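Local coordinates for Adp-ribosyltransferase (Staphylococcus aureus, PDB 1OJQ), which probably transfers an ADP-ribose group from NAD+ to a target protein, as a C3-type bacterial mono-ADP-ribosyltransferase of the exoenzyme family, at residues F6-L9 with V10-T13. Residues are numbered along the deposited sequence; the frame is centred on the assembly and turned at random.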
ATOM      1  N   PHE A   6       9.478  -7.349  -8.345  1.00  8.72           N
ATOM      2  CA  PHE A   6      10.624  -6.549  -8.747  1.00  9.00           C
ATOM      3  C   PHE A   6      11.630  -6.313  -7.633  1.00 11.44           C
ATOM      4  O   PHE A   6      11.240  -5.900  -6.534  1.00 13.15           O
ATOM      5  CB  PHE A   6      10.164  -5.166  -9.266  1.00  6.18           C
ATOM      6  CG  PHE A   6       9.378  -5.315 -10.565  1.00  8.70           C
ATOM      7  CD1 PHE A   6      10.036  -5.459 -11.780  1.00  6.90           C
ATOM      8  CD2 PHE A   6       7.994  -5.319 -10.546  1.00 10.34           C
ATOM      9  CE1 PHE A   6       9.307  -5.602 -12.950  1.00  9.45           C
ATOM     10  CE2 PHE A   6       7.261  -5.459 -11.717  1.00  9.40           C
ATOM     11  CZ  PHE A   6       7.920  -5.601 -12.921  1.00 12.62           C
ATOM     12  N   THR A   7      12.901  -6.536  -7.961  1.00  9.19           N
ATOM     13  CA  THR A   7      13.980  -6.104  -7.081  1.00  8.33           C
ATOM     14  C   THR A   7      14.911  -5.107  -7.780  1.00 10.27           C
ATOM     15  O   THR A   7      15.700  -4.415  -7.128  1.00 14.88           O
ATOM     16  CB  THR A   7      14.834  -7.277  -6.563  1.00 15.24           C
ATOM     17  OG1 THR A   7      15.391  -8.002  -7.672  1.00 16.07           O
ATOM     18  CG2 THR A   7      13.966  -8.239  -5.773  1.00 13.56           C
ATOM     19  N   ASP A   8      14.817  -5.048  -9.088  1.00  8.67           N
ATOM     20  CA  ASP A   8      15.669  -4.184  -9.915  1.00 10.07           C
ATOM     21  C   ASP A   8      14.929  -2.897 -10.280  1.00 10.55           C
ATOM     22  O   ASP A   8      13.889  -3.010 -10.954  1.00 10.29           O
ATOM     23  CB  ASP A   8      16.055  -4.915 -11.192  1.00 15.44           C
ATOM     24  CG  ASP A   8      16.941  -4.052 -12.078  0.50 17.06           C
ATOM     25  OD1 ASP A   8      18.175  -4.102 -11.879  0.50 16.67           O
ATOM     26  OD2 ASP A   8      16.391  -3.347 -12.948  0.50  9.98           O
ATOM     27  N   LEU A   9      15.448  -1.760  -9.839  1.00  6.98           N
ATOM     28  CA  LEU A   9      14.816  -0.469 -10.092  1.00 10.19           C
ATOM     29  C   LEU A   9      14.556  -0.219 -11.569  1.00  9.52           C
ATOM     30  O   LEU A   9      13.518   0.330 -11.955  1.00 10.14           O
ATOM     31  CB  LEU A   9      15.720   0.631  -9.524  1.00 14.64           C
ATOM     32  CG  LEU A   9      15.746   0.711  -7.991  1.00 11.46           C
ATOM     33  CD1 LEU A   9      16.767   1.754  -7.549  1.00  8.02           C
ATOM     34  CD2 LEU A   9      14.358   1.009  -7.446  1.00 10.42           C
ATOM     35  N   VAL A  10      15.501  -0.617 -12.413  1.00 11.44           N
ATOM     36  CA  VAL A  10      15.358  -0.365 -13.846  1.00  9.52           C
ATOM     37  C   VAL A  10      14.212  -1.171 -14.427  1.00  9.82           C
ATOM     38  O   VAL A  10      13.415  -0.646 -15.218  1.00  9.65           O
ATOM     39  CB  VAL A  10      16.681  -0.672 -14.572  1.00 10.55           C
ATOM     40  CG1 VAL A  10      16.481  -0.679 -16.078  1.00 22.21           C
ATOM     41  CG2 VAL A  10      17.738   0.344 -14.173  1.00 15.63           C
ATOM     42  N   GLU A  11      14.069  -2.442 -14.020  1.00  7.93           N
ATOM     43  CA  GLU A  11      12.939  -3.213 -14.522  1.00 10.13           C
ATOM     44  C   GLU A  11      11.604  -2.775 -13.955  1.00  5.40           C
ATOM     45  O   GLU A  11      10.584  -2.813 -14.660  1.00  8.42           O
ATOM     46  CB  GLU A  11      13.112  -4.724 -14.223  1.00 14.47           C
ATOM     47  CG  GLU A  11      14.308  -5.346 -14.933  1.00 14.12           C
ATOM     48  CD  GLU A  11      14.113  -5.505 -16.428  1.00 12.22           C
ATOM     49  OE1 GLU A  11      15.104  -5.856 -17.123  1.00 24.35           O
ATOM     50  OE2 GLU A  11      13.014  -5.307 -16.968  1.00 19.69           O
ATOM     51  N   ALA A  12      11.548  -2.380 -12.687  1.00 10.05           N
ATOM     52  CA  ALA A  12      10.280  -1.863 -12.169  1.00  7.61           C
ATOM     53  C   ALA A  12       9.838  -0.613 -12.931  1.00  5.53           C
ATOM     54  O   ALA A  12       8.663  -0.479 -13.259  1.00  8.39           O
ATOM     55  CB  ALA A  12      10.400  -1.585 -10.676  1.00 10.50           C
ATOM     56  N   THR A  13      10.777   0.310 -13.210  1.00  7.66           N
ATOM     57  CA  THR A  13      10.457   1.511 -13.977  1.00  8.07           C
ATOM     58  C   THR A  13       9.919   1.159 -15.351  1.00 10.59           C
ATOM     59  O   THR A  13       8.949   1.741 -15.849  1.00  9.15           O
ATOM     60  CB  THR A  13      11.697   2.422 -14.127  1.00 11.03           C
ATOM     61  OG1 THR A  13      11.953   3.077 -12.872  1.00 11.32           O
ATOM     62  CG2 THR A  13      11.443   3.512 -15.157  1.00 13.10           C
TER
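Asp8 is the N-cap of helix 9-23, the first helix of the chain, and in the conformer modelled here, one of two for Asp8, its carboxylate closes over the opening turn to meet the backbone of Glu11. Glu11 N donates to Asp8 OD2 at 2.7 Å, the N-H...O angle 151°, so the bond is moderately bent, and the oxygen answers with its anti lone pair. With Asp8 CG anti to the backbone N in this conformer (chi1 -180°), the carboxylate lies beside its own carbonyl carbon and OD2 can reach over the turn. Val10 N lies 2.9 Å from the same oxygen. At this N-cap position the positive end of the helix dipole would be expected to stabilise the negative charge. Glu11 CG runs alongside the carboxylate, 3.5 Å from Asp8 OD2, before the chain bends at chi2 and carries its own carboxylate off. Regular helix bonding starts at once, Ala12 N giving to Asp8 O at 3.0 Å and Thr13 N to Leu9 O. Below the cap, Phe6 folds back under the turn: its ring takes Ala12 CA over one face in a CH-pi contact, 4.0 Å from the centroid and offset toward the rim, while Phe6 CB meets Ala12 CB at 3.9 Å. The Phe6 ring is buried, with Trp15 of the same helix and Leu141 among its neighbours. On this helix Thr13 OG1 is hydrogen-bonded to Gln179 OE1, close in sequence to the NAD-binding Glu180. The whole is a classic side-chain N-cap, backed by a hydrophobic contact from the residue two before the cap to the fourth after it, that starts the N-terminal helix of a C3-like transferase.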